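Local atomic coordinates of DNA repair and telomere maintenance protein nbs1 (PDB entry 3HUF), a protein that serves as the adaptor subunit of the MRN complex in DNA double-strand break repair, its FHA and BRCT domains recognising phosphorylated proteins such as Ctp1. Residues I161-K172 against Q214-I223; P20-N28 against S34-S42. One frame throughout, in Å; residues are numbered along the deposited sequence.

Contact 1: residues I161-K172 against Q214-I223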
loop_
_atom_site.group_PDB
_atom_site.type_symbol
_atom_site.label_atom_id
_atom_site.label_comp_id
_atom_site.label_asym_id
_atom_site.label_seq_id
_atom_site.Cartn_x
_atom_site.Cartn_y
_atom_site.Cartn_z
ATOM N N ILE A 161 7.763 1.516 -20.122
ATOM C CA ILE A 161 6.917 1.219 -18.945
ATOM C C ILE A 161 5.427 1.323 -19.316
ATOM O O ILE A 161 5.061 1.999 -20.281
ATOM C CB ILE A 161 7.222 2.131 -17.710
ATOM C CG1 ILE A 161 6.967 3.616 -18.023
ATOM C CG2 ILE A 161 8.636 1.852 -17.161
ATOM C CD1 ILE A 161 6.963 4.521 -16.793
ATOM N N THR A 162 4.582 0.642 -18.558
ATOM C CA THR A 162 3.149 0.618 -18.829
ATOM C C THR A 162 2.448 1.840 -18.246
ATOM O O THR A 162 2.998 2.525 -17.384
ATOM C CB THR A 162 2.501 -0.622 -18.192
ATOM O OG1 THR A 162 2.702 -0.580 -16.775
ATOM C CG2 THR A 162 3.090 -1.914 -18.768
ATOM N N VAL A 163 1.223 2.089 -18.720
ATOM C CA VAL A 163 0.352 3.148 -18.189
ATOM C C VAL A 163 0.100 2.996 -16.681
ATOM O O VAL A 163 -0.004 3.989 -15.961
ATOM C CB VAL A 163 -1.010 3.180 -18.917
ATOM C CG1 VAL A 163 -1.768 4.449 -18.570
ATOM C CG2 VAL A 163 -0.803 3.123 -20.406
ATOM N N GLY A 164 0.013 1.751 -16.210
ATOM C CA GLY A 164 -0.174 1.488 -14.784
ATOM C C GLY A 164 0.990 2.041 -13.988
ATOM O O GLY A 164 0.812 2.619 -12.902
ATOM N N THR A 165 2.189 1.885 -14.550
ATOM C CA THR A 165 3.396 2.395 -13.910
ATOM C C THR A 165 3.416 3.914 -13.906
ATOM O O THR A 165 3.696 4.521 -12.877
ATOM C CB THR A 165 4.662 1.857 -14.578
ATOM O OG1 THR A 165 4.591 0.429 -14.623
ATOM C CG2 THR A 165 5.885 2.274 -13.784
ATOM N N MET A 166 3.100 4.514 -15.056
ATOM C CA MET A 166 3.074 5.964 -15.198
ATOM C C MET A 166 2.103 6.585 -14.196
ATOM O O MET A 166 2.414 7.597 -13.550
ATOM C CB MET A 166 2.621 6.343 -16.601
ATOM C CG MET A 166 3.490 5.837 -17.740
ATOM S SD MET A 166 2.622 6.022 -19.321
ATOM C CE MET A 166 3.763 5.174 -20.443
ATOM N N TYR A 167 0.926 5.964 -14.093
ATOM C CA TYR A 167 -0.118 6.385 -13.189
ATOM C C TYR A 167 0.301 6.286 -11.730
ATOM O O TYR A 167 0.114 7.242 -10.979
ATOM C CB TYR A 167 -1.400 5.592 -13.437
ATOM C CG TYR A 167 -2.591 6.145 -12.687
ATOM C CD1 TYR A 167 -2.896 7.514 -12.724
ATOM C CD2 TYR A 167 -3.421 5.307 -11.944
ATOM C CE1 TYR A 167 -3.987 8.029 -12.043
ATOM C CE2 TYR A 167 -4.521 5.813 -11.267
ATOM C CZ TYR A 167 -4.801 7.162 -11.317
ATOM O OH TYR A 167 -5.883 7.635 -10.613
ATOM N N ALA A 168 0.899 5.149 -11.345
ATOM C CA ALA A 168 1.413 4.971 -9.996
ATOM C C ALA A 168 2.448 6.033 -9.644
ATOM O O ALA A 168 2.405 6.618 -8.560
ATOM C CB ALA A 168 2.001 3.600 -9.827
ATOM N N PHE A 169 3.382 6.278 -10.560
ATOM C CA PHE A 169 4.387 7.320 -10.372
ATOM C C PHE A 169 3.762 8.686 -10.071
ATOM O O PHE A 169 4.181 9.396 -9.149
ATOM C CB PHE A 169 5.242 7.426 -11.637
ATOM C CG PHE A 169 6.428 8.308 -11.484
ATOM C CD1 PHE A 169 7.531 7.883 -10.756
ATOM C CD2 PHE A 169 6.456 9.568 -12.074
ATOM C CE1 PHE A 169 8.641 8.690 -10.621
ATOM C CE2 PHE A 169 7.563 10.374 -11.944
ATOM C CZ PHE A 169 8.655 9.941 -11.214
ATOM N N LEU A 170 2.758 9.044 -10.868
ATOM C CA LEU A 170 2.119 10.347 -10.768
ATOM C C LEU A 170 1.287 10.545 -9.507
ATOM O O LEU A 170 1.301 11.636 -8.938
ATOM C CB LEU A 170 1.281 10.629 -12.012
ATOM C CG LEU A 170 2.113 11.039 -13.226
ATOM C CD1 LEU A 170 1.279 10.930 -14.474
ATOM C CD2 LEU A 170 2.619 12.454 -13.049
ATOM N N LYS A 171 0.572 9.509 -9.065
ATOM C CA LYS A 171 -0.197 9.633 -7.819
ATOM C C LYS A 171 0.647 9.375 -6.553
ATOM O O LYS A 171 0.117 9.178 -5.458
ATOM C CB LYS A 171 -1.536 8.844 -7.849
ATOM C CG LYS A 171 -1.509 7.453 -8.459
ATOM C CD LYS A 171 -2.820 6.704 -8.189
ATOM C CE LYS A 171 -2.638 5.175 -8.282
ATOM N NZ LYS A 171 -3.729 4.431 -7.542
ATOM N N LYS A 172 1.969 9.392 -6.732
ATOM C CA LYS A 172 2.956 9.313 -5.645
ATOM C C LYS A 172 3.001 7.982 -4.902
ATOM O O LYS A 172 3.391 7.909 -3.732
ATOM C CB LYS A 172 2.853 10.520 -4.702
ATOM C CG LYS A 172 3.250 11.832 -5.388
ATOM C CD LYS A 172 2.624 13.042 -4.719
ATOM C CE LYS A 172 3.188 14.321 -5.308
ATOM N NZ LYS A 172 2.786 15.518 -4.505
ATOM N N GLN A 214 12.774 6.123 -18.567
ATOM C CA GLN A 214 11.338 5.957 -18.572
ATOM C C GLN A 214 10.725 6.811 -17.459
ATOM O O GLN A 214 9.505 6.943 -17.367
ATOM C CB GLN A 214 10.973 4.475 -18.400
ATOM C CG GLN A 214 11.397 3.581 -19.578
ATOM C CD GLN A 214 10.649 3.919 -20.867
ATOM O OE1 GLN A 214 9.418 3.898 -20.904
ATOM N NE2 GLN A 214 11.398 4.239 -21.924
ATOM N N PHE A 215 11.590 7.389 -16.624
ATOM C CA PHE A 215 11.163 8.233 -15.507
ATOM C C PHE A 215 11.891 9.566 -15.528
ATOM O O PHE A 215 13.054 9.625 -15.930
ATOM C CB PHE A 215 11.470 7.559 -14.174
ATOM C CG PHE A 215 10.642 6.344 -13.900
ATOM C CD1 PHE A 215 11.123 5.077 -14.213
ATOM C CD2 PHE A 215 9.379 6.469 -13.314
ATOM C CE1 PHE A 215 10.361 3.959 -13.959
ATOM C CE2 PHE A 215 8.602 5.371 -13.060
ATOM C CZ PHE A 215 9.078 4.109 -13.369
ATOM N N PRO A 216 11.214 10.645 -15.088
ATOM C CA PRO A 216 11.963 11.859 -14.773
ATOM C C PRO A 216 12.434 11.790 -13.318
ATOM O O PRO A 216 12.326 10.730 -12.696
ATOM C CB PRO A 216 10.932 12.971 -14.980
ATOM C CG PRO A 216 9.620 12.328 -14.667
ATOM C CD PRO A 216 9.762 10.827 -14.884
ATOM N N SER A 217 12.954 12.897 -12.790
ATOM C CA SER A 217 13.494 12.925 -11.422
ATOM C C SER A 217 12.461 12.637 -10.319
ATOM O O SER A 217 12.749 11.920 -9.349
ATOM C CB SER A 217 14.195 14.264 -11.159
ATOM O OG SER A 217 15.443 14.337 -11.842
ATOM N N SER A 218 11.257 13.180 -10.481
ATOM C CA SER A 218 10.261 13.159 -9.422
ATOM C C SER A 218 8.851 13.215 -10.002
ATOM O O SER A 218 8.665 13.657 -11.138
ATOM C CB SER A 218 10.475 14.365 -8.500
ATOM O OG SER A 218 10.092 15.562 -9.154
ATOM N N PRO A 219 7.850 12.760 -9.231
ATOM C CA PRO A 219 6.460 13.046 -9.596
ATOM C C PRO A 219 6.191 14.551 -9.753
ATOM O O PRO A 219 5.458 14.954 -10.663
ATOM C CB PRO A 219 5.671 12.480 -8.414
ATOM C CG PRO A 219 6.536 11.405 -7.884
ATOM C CD PRO A 219 7.932 11.923 -8.024
ATOM N N GLU A 220 6.821 15.356 -8.897
ATOM C CA GLU A 220 6.596 16.799 -8.823
ATOM C C GLU A 220 6.861 17.564 -10.122
ATOM O O GLU A 220 6.147 18.525 -10.428
ATOM C CB GLU A 220 7.400 17.401 -7.676
ATOM N N ASP A 221 7.872 17.158 -10.887
ATOM C CA ASP A 221 8.137 17.850 -12.152
ATOM C C ASP A 221 7.182 17.432 -13.287
ATOM O O ASP A 221 6.958 18.187 -14.242
ATOM C CB ASP A 221 9.627 17.814 -12.567
ATOM C CG ASP A 221 10.305 16.489 -12.277
ATOM O OD1 ASP A 221 9.791 15.444 -12.731
ATOM O OD2 ASP A 221 11.372 16.498 -11.617
ATOM N N CYS A 222 6.602 16.240 -13.153
ATOM C CA CYS A 222 5.619 15.728 -14.113
ATOM C C CYS A 222 4.245 16.345 -13.916
ATOM O O CYS A 222 3.535 16.627 -14.886
ATOM C CB CYS A 222 5.504 14.209 -13.992
ATOM S SG CYS A 222 6.349 13.308 -15.275
ATOM N N ILE A 223 3.888 16.543 -12.649
ATOM C CA ILE A 223 2.570 17.036 -12.249
ATOM C C ILE A 223 2.346 18.475 -12.716
ATOM O O ILE A 223 3.177 19.353 -12.467
ATOM C CB ILE A 223 2.352 16.857 -10.719
ATOM C CG1 ILE A 223 1.966 15.404 -10.418
ATOM C CG2 ILE A 223 1.272 17.805 -10.182
ATOM C CD1 ILE A 223 2.398 14.913 -9.050
#
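F169, on the last full turn of helix 163-170, reaches into the 214-223 segment and is held between F215 and P219. With CG swung anti to the backbone N (chi1 -171°), the ring leaves the helix flank, and F169 CB already lies 4.2 Å from F215 CE2. Further along, F169 CD1 comes to 3.5 Å from F215 CD2, which sits over one face toward the rim; the two ring planes meet obliquely at 56°. P219 CG lies over the centre of the opposite face in a CH-pi contact, 4.3 Å from the F169 ring centroid. CE2 meets P216 CD, and at the tip F169 CZ touches S218 C at 3.5 Å. An alanine here would probably open a gap between P219 and F215 and leave one side of the F215 ring without its partner. Beside F169, L170 CD2 packs on C222 CB at 3.5 Å, while at the other end I161 N donates to Q214 OE1 (3.0 Å), approaching from above the carbonyl plane. Helix 163-170, in the first BRCT domain, thus packs on segment 214-223: helix 198-209 supports F169 through F205 and I209, while L243 of helix 238-246 and W298 of helix 294-302 pack against L170.

Contact 2: residues P20-N28 against S34-S42; sequences PGTYIVGRN and SHIQVISKS
V25 and I36 lie side by side and point the same way from two neighbouring parallel strands of the FHA-domain beta-sandwich, 21-26 and 35-37, the latter at the edge of its sheet. The strand axes approach to 4.6 Å and are inclined at 23°. V25 CG2 meets I36 CD1 at 4.0 Å, and the same CD1 reaches back obliquely to Y23 CB, so one isoleucine tip bridges two residues of the partner strand. V25 CG1, anti to its own N (chi1 -176°), faces the other way along the strand and meets V38 CG2 at 3.6 Å. F50 of strand 48-52 backs V25, whereas R16 and L18 flank Y23 and I36. On the other face, H35 CD2 approaches I24 CB, and H35 ND1 is bonded to D32. The backbones are laced by alternating bonds, I24 N to S34 O, I36 N to I24 O, G26 N to I36 O and V38 N to G26 O. Beyond the strands R27 turns along the 34-42 segment: its chain bends at chi3, R27 CD passes 3.3 Å from S40 O, and NH1 is hydrogen-bonded to a modified side chain of the bound peptide, consistent with the phosphopeptide-binding loops of FHA domains. Q37 extends across to the R27 backbone, its OE1 held by K12 and its NE2 donating nearly straight (168°) to R27 O at 3.1 Å, with that oxygen close to the plane of the amide.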
loop_
_atom_site.group_PDB
_atom_site.type_symbol
_atom_site.label_atom_id
_atom_site.label_comp_id
_atom_site.label_asym_id
_atom_site.label_seq_id
_atom_site.Cartn_x
_atom_site.Cartn_y
_atom_site.Cartn_z
ATOM N N PRO A 20 -0.836 -12.677 9.818
ATOM C CA PRO A 20 -1.910 -13.659 9.874
ATOM C C PRO A 20 -1.474 -14.984 10.499
ATOM O O PRO A 20 -0.430 -15.530 10.128
ATOM C CB PRO A 20 -2.264 -13.842 8.401
ATOM C CG PRO A 20 -2.114 -12.405 7.852
ATOM C CD PRO A 20 -0.872 -11.907 8.553
ATOM N N GLY A 21 -2.293 -15.482 11.426
ATOM C CA GLY A 21 -2.026 -16.725 12.134
ATOM C C GLY A 21 -2.400 -16.477 13.581
ATOM O O GLY A 21 -3.098 -15.508 13.901
ATOM N N THR A 22 -1.924 -17.339 14.468
ATOM C CA THR A 22 -2.314 -17.276 15.861
ATOM C C THR A 22 -1.130 -17.126 16.807
ATOM O O THR A 22 -0.089 -17.749 16.623
ATOM C CB THR A 22 -3.108 -18.527 16.249
ATOM O OG1 THR A 22 -4.093 -18.809 15.238
ATOM C CG2 THR A 22 -3.819 -18.271 17.535
ATOM N N TYR A 23 -1.311 -16.316 17.838
ATOM C CA TYR A 23 -0.303 -16.053 18.837
ATOM C C TYR A 23 -0.875 -16.370 20.205
ATOM O O TYR A 23 -2.032 -16.068 20.479
ATOM C CB TYR A 23 0.103 -14.575 18.794
ATOM C CG TYR A 23 0.697 -14.170 17.453
ATOM C CD1 TYR A 23 -0.124 -13.722 16.408
ATOM C CD2 TYR A 23 2.070 -14.277 17.216
ATOM C CE1 TYR A 23 0.412 -13.365 15.154
ATOM C CE2 TYR A 23 2.622 -13.920 15.966
ATOM C CZ TYR A 23 1.787 -13.467 14.947
ATOM O OH TYR A 23 2.330 -13.122 13.730
ATOM N N ILE A 24 -0.057 -16.965 21.068
ATOM C CA ILE A 24 -0.392 -17.041 22.483
ATOM C C ILE A 24 0.427 -15.992 23.211
ATOM O O ILE A 24 1.643 -15.836 23.002
ATOM C CB ILE A 24 -0.269 -18.467 23.080
ATOM C CG1 ILE A 24 -1.541 -19.247 22.792
ATOM C CG2 ILE A 24 -0.139 -18.437 24.604
ATOM C CD1 ILE A 24 -1.437 -20.106 21.618
ATOM N N VAL A 25 -0.290 -15.221 24.016
ATOM C CA VAL A 25 0.227 -14.036 24.663
ATOM C C VAL A 25 0.137 -14.280 26.179
ATOM O O VAL A 25 -0.902 -14.695 26.693
ATOM C CB VAL A 25 -0.639 -12.813 24.236
ATOM C CG1 VAL A 25 -0.104 -11.528 24.802
ATOM C CG2 VAL A 25 -0.788 -12.750 22.680
ATOM N N GLY A 26 1.231 -14.056 26.890
ATOM C CA GLY A 26 1.274 -14.411 28.301
ATOM C C GLY A 26 2.586 -14.107 28.991
ATOM O O GLY A 26 3.612 -13.855 28.342
ATOM N N ARG A 27 2.532 -14.133 30.320
ATOM C CA ARG A 27 3.678 -13.839 31.189
ATOM C C ARG A 27 4.807 -14.881 31.079
ATOM O O ARG A 27 5.991 -14.537 31.164
ATOM C CB ARG A 27 3.184 -13.743 32.646
ATOM C CG ARG A 27 4.191 -13.215 33.661
ATOM C CD ARG A 27 3.537 -13.188 35.048
ATOM N NE ARG A 27 3.208 -14.534 35.526
ATOM C CZ ARG A 27 2.078 -14.863 36.145
ATOM N NH1 ARG A 27 1.144 -13.952 36.368
ATOM N NH2 ARG A 27 1.872 -16.109 36.533
ATOM N N ASN A 28 4.439 -16.148 30.882
ATOM C CA ASN A 28 5.416 -17.235 30.885
ATOM C C ASN A 28 5.474 -17.961 29.554
ATOM O O ASN A 28 5.118 -19.135 29.444
ATOM C CB ASN A 28 5.112 -18.217 32.009
ATOM C CG ASN A 28 6.327 -18.511 32.853
ATOM O OD1 ASN A 28 7.327 -19.063 32.370
ATOM N ND2 ASN A 28 6.260 -18.124 34.128
ATOM N N SER A 34 5.173 -17.626 17.157
ATOM C CA SER A 34 3.770 -17.847 17.535
ATOM C C SER A 34 3.432 -17.556 18.997
ATOM O O SER A 34 2.353 -17.908 19.467
ATOM C CB SER A 34 3.281 -19.241 17.108
ATOM O OG SER A 34 3.814 -20.242 17.947
ATOM N N HIS A 35 4.340 -16.877 19.695
ATOM C CA HIS A 35 4.149 -16.518 21.101
ATOM C C HIS A 35 4.660 -15.112 21.378
ATOM O O HIS A 35 5.664 -14.658 20.785
ATOM C CB HIS A 35 4.887 -17.479 22.036
ATOM C CG HIS A 35 4.452 -18.911 21.929
ATOM N ND1 HIS A 35 4.947 -19.769 20.970
ATOM C CD2 HIS A 35 3.596 -19.642 22.681
ATOM C CE1 HIS A 35 4.387 -20.955 21.113
ATOM N NE2 HIS A 35 3.565 -20.906 22.147
ATOM N N ILE A 36 4.001 -14.438 22.314
ATOM C CA ILE A 36 4.367 -13.083 22.697
ATOM C C ILE A 36 4.398 -13.017 24.217
ATOM O O ILE A 36 3.367 -13.191 24.883
ATOM C CB ILE A 36 3.344 -12.023 22.131
ATOM C CG1 ILE A 36 3.185 -12.154 20.607
ATOM C CG2 ILE A 36 3.751 -10.602 22.484
ATOM C CD1 ILE A 36 1.976 -11.426 20.050
ATOM N N GLN A 37 5.586 -12.773 24.764
ATOM C CA GLN A 37 5.763 -12.596 26.193
ATOM C C GLN A 37 5.457 -11.170 26.636
ATOM O O GLN A 37 5.998 -10.195 26.092
ATOM C CB GLN A 37 7.190 -12.948 26.630
ATOM C CG GLN A 37 7.356 -12.898 28.143
ATOM C CD GLN A 37 8.714 -13.400 28.630
ATOM O OE1 GLN A 37 9.761 -13.076 28.068
ATOM N NE2 GLN A 37 8.692 -14.194 29.680
ATOM N N VAL A 38 4.591 -11.068 27.642
ATOM C CA VAL A 38 4.199 -9.796 28.206
ATOM C C VAL A 38 4.296 -9.946 29.707
ATOM O O VAL A 38 3.519 -10.697 30.302
ATOM C CB VAL A 38 2.753 -9.413 27.826
ATOM C CG1 VAL A 38 2.500 -7.951 28.178
ATOM C CG2 VAL A 38 2.505 -9.626 26.349
ATOM N N ILE A 39 5.242 -9.238 30.318
ATOM C CA ILE A 39 5.531 -9.440 31.734
ATOM C C ILE A 39 4.891 -8.387 32.636
ATOM O O ILE A 39 5.207 -7.197 32.538
ATOM C CB ILE A 39 7.044 -9.499 31.998
ATOM C CG1 ILE A 39 7.716 -10.428 30.968
ATOM C CG2 ILE A 39 7.312 -9.938 33.445
ATOM C CD1 ILE A 39 9.214 -10.472 31.041
ATOM N N SER A 40 3.977 -8.851 33.491
ATOM C CA SER A 40 3.347 -8.039 34.535
ATOM C C SER A 40 2.712 -8.996 35.552
ATOM O O SER A 40 2.325 -10.112 35.197
ATOM C CB SER A 40 2.280 -7.106 33.933
ATOM O OG SER A 40 1.928 -6.043 34.808
ATOM N N LYS A 41 2.598 -8.545 36.799
ATOM C CA LYS A 41 2.017 -9.326 37.895
ATOM C C LYS A 41 0.677 -9.993 37.593
ATOM O O LYS A 41 0.482 -11.175 37.908
ATOM C CB LYS A 41 1.854 -8.450 39.151
ATOM C CG LYS A 41 3.011 -8.530 40.147
ATOM C CD LYS A 41 2.622 -9.204 41.481
ATOM C CE LYS A 41 3.848 -9.360 42.385
ATOM N NZ LYS A 41 3.617 -10.155 43.637
ATOM N N SER A 42 -0.240 -9.227 37.010
ATOM C CA SER A 42 -1.646 -9.643 36.896
ATOM C C SER A 42 -1.974 -10.353 35.575
ATOM O O SER A 42 -3.118 -10.748 35.341
ATOM C CB SER A 42 -2.573 -8.437 37.098
ATOM O OG SER A 42 -2.349 -7.461 36.077
#

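How the contacts relate
Contact 2 belongs to the FHA domain, whereas the helix of contact 1 lies in the first BRCT domain and packs on helices 238-246 and 294-302, which fall in the second; the two contacts lie on opposite sides of the chain's centre. Their centres are 44 Å apart and their nearest atoms about 23 Å, so neither touches the other, and along the chain contact 2 closes before contact 1 opens. The bound peptide is reached from the far end of contact 2, where K41 packs on its backbone. Contact 1, remote from contact 2, sits instead among helices 198-209, 238-246 and 294-302 of the same elongated chain.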